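Local coordinates for Myo-inositol dehydrogenase (Corynebacterium glutamicum, PDB 3EUW), which probably oxidises myo-inositol at the 2-position with NAD+ as the acceptor, as a tetrameric member of the Gfo/Idh/MocA family, at residues A[97-101]-A[102-106]. Residues are numbered along the deposited sequence; the frame is centred on the assembly and turned at random.
Sequences PIDLD and IEMVR
Asp101 O accepts from Val105 N (3.1 Å) in the first i to i+4 bond of helix 102-112, where the loop leaving strand 92-94 of the Rossmann domain turns into the helix. The side chain of Asp101, the N-cap, takes a second amide of this first turn: Glu103 N reaches OD1 at 2.8 Å with a bent N-H...O angle of 142°, approaching from the anti side and 30° out of the carboxylate plane. With CG anti to the backbone N (chi1 -170°), the carboxylate is carried forward, with OD1 beside the amide of Glu103. Two residues earlier, Asp99 forms an Asx turn, its OD2 accepting from Asp101 N at 2.9 Å, a bond that probably helps to set the backbone of the capping residue. The same OD2 lies against CB of Met104, a selenomethionine (3.5 Å), whose CG rests on Asp101 CB before the chain bends away. On the inner side, CG2 of Val105 packs on Asp99 CB at 3.7 Å, while its other branch, CG1, meets the end of Ile98, CD1, at 4.0 Å, the two side chains crossing at about a right angle. Ile98 and Val105 continue this apolar layer onto Phe307 and Leu314 of helix 307-326. A water spans the junction, donating to Leu100 O and accepting from Ile102 N. Farther along the turn, Glu103 OE2 lies in the plane at the edge of the Arg106 guanidinium, in a salt bridge whose hydrogen bond from NE is weak, and Ile102 CG1 sits over one face, toward its rim. Amides at the helix start are thus met by a carboxylate, a carbonyl and a water, and the negative charge of Asp101 would probably be stabilised by the positive end of the helix dipole.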
loop_
_atom_site.group_PDB
_atom_site.type_symbol
_atom_site.label_atom_id
_atom_site.label_comp_id
_atom_site.label_asym_id
_atom_site.label_seq_id
_atom_site.Cartn_x
_atom_site.Cartn_y
_atom_site.Cartn_z
ATOM N N PRO A 97 11.137 21.863 -26.044
ATOM C CA PRO A 97 11.627 23.112 -25.463
ATOM C C PRO A 97 11.396 24.221 -26.497
ATOM O O PRO A 97 10.880 23.963 -27.582
ATOM C CB PRO A 97 13.101 22.833 -25.275
ATOM C CG PRO A 97 13.417 22.117 -26.576
ATOM C CD PRO A 97 12.210 21.200 -26.813
ATOM N N ILE A 98 11.770 25.451 -26.165
ATOM C CA ILE A 98 11.611 26.538 -27.114
ATOM C C ILE A 98 12.563 26.204 -28.247
ATOM O O ILE A 98 12.246 26.363 -29.427
ATOM C CB ILE A 98 11.993 27.894 -26.489
ATOM C CG1 ILE A 98 11.006 28.245 -25.364
ATOM C CG2 ILE A 98 11.993 28.970 -27.554
ATOM C CD1 ILE A 98 11.381 29.476 -24.577
ATOM N N ASP A 99 13.732 25.712 -27.855
ATOM C CA ASP A 99 14.785 25.296 -28.774
ATOM C C ASP A 99 15.855 24.638 -27.906
ATOM O O ASP A 99 15.871 24.827 -26.691
ATOM C CB ASP A 99 15.385 26.504 -29.505
ATOM C CG ASP A 99 16.185 26.101 -30.739
ATOM O OD1 ASP A 99 15.569 25.843 -31.795
ATOM O OD2 ASP A 99 17.428 26.031 -30.651
ATOM N N LEU A 100 16.740 23.862 -28.517
ATOM C CA LEU A 100 17.804 23.207 -27.756
ATOM C C LEU A 100 18.983 24.135 -27.563
ATOM O O LEU A 100 19.790 23.941 -26.648
ATOM C CB LEU A 100 18.284 21.945 -28.471
ATOM C CG LEU A 100 17.240 20.839 -28.552
ATOM C CD1 LEU A 100 17.760 19.708 -29.416
ATOM C CD2 LEU A 100 16.912 20.358 -27.140
ATOM N N ASP A 101 19.068 25.144 -28.430
ATOM C CA ASP A 101 20.152 26.122 -28.408
ATOM C C ASP A 101 19.741 27.372 -27.649
ATOM O O ASP A 101 18.932 28.165 -28.136
ATOM C CB ASP A 101 20.532 26.506 -29.842
ATOM C CG ASP A 101 21.809 27.328 -29.912
ATOM O OD1 ASP A 101 22.112 28.081 -28.955
ATOM O OD2 ASP A 101 22.506 27.226 -30.941
ATOM N N ILE A 102 20.308 27.563 -26.464
ATOM C CA ILE A 102 19.969 28.727 -25.658
ATOM C C ILE A 102 20.113 30.043 -26.432
ATOM O O ILE A 102 19.385 30.994 -26.166
ATOM C CB ILE A 102 20.827 28.792 -24.374
ATOM C CG1 ILE A 102 20.401 29.996 -23.530
ATOM C CG2 ILE A 102 22.305 28.854 -24.723
ATOM C CD1 ILE A 102 18.993 29.875 -22.969
ATOM N N GLU A 103 21.044 30.101 -27.385
ATOM C CA GLU A 103 21.236 31.318 -28.173
ATOM C C GLU A 103 20.028 31.598 -29.065
ATOM O O GLU A 103 19.568 32.735 -29.153
ATOM C CB GLU A 103 22.504 31.226 -29.029
ATOM C CG GLU A 103 23.779 31.311 -28.212
ATOM C CD GLU A 103 23.734 32.458 -27.220
ATOM O OE1 GLU A 103 23.685 33.626 -27.663
ATOM O OE2 GLU A 103 23.734 32.191 -25.996
HETATM N N MSE A 104 19.514 30.564 -29.722
HETATM C CA MSE A 104 18.337 30.742 -30.569
HETATM C C MSE A 104 17.158 31.158 -29.698
HETATM O O MSE A 104 16.317 31.965 -30.111
HETATM C CB MSE A 104 18.004 29.442 -31.307
HETATM C CG MSE A 104 19.122 28.996 -32.272
HETATM SE SE MSE A 104 19.475 30.363 -33.656
HETATM C CE MSE A 104 17.634 30.467 -34.406
ATOM N N VAL A 105 17.095 30.592 -28.495
ATOM C CA VAL A 105 16.024 30.913 -27.564
ATOM C C VAL A 105 16.111 32.396 -27.246
ATOM O O VAL A 105 15.098 33.086 -27.175
ATOM C CB VAL A 105 16.145 30.119 -26.239
ATOM C CG1 VAL A 105 15.108 30.624 -25.245
ATOM C CG2 VAL A 105 15.964 28.614 -26.498
ATOM N N ARG A 106 17.335 32.882 -27.060
ATOM C CA ARG A 106 17.554 34.289 -26.759
ATOM C C ARG A 106 17.180 35.156 -27.959
ATOM O O ARG A 106 16.530 36.186 -27.808
ATOM C CB ARG A 106 19.022 34.544 -26.383
ATOM C CG ARG A 106 19.493 33.836 -25.108
ATOM C CD ARG A 106 20.943 34.201 -24.779
ATOM N NE ARG A 106 21.545 33.341 -23.757
ATOM C CZ ARG A 106 21.095 33.224 -22.512
ATOM N NH1 ARG A 106 20.028 33.913 -22.123
ATOM N NH2 ARG A 106 21.717 32.422 -21.656
HETATM O O HOH W 1 21.482 25.387 -25.352
#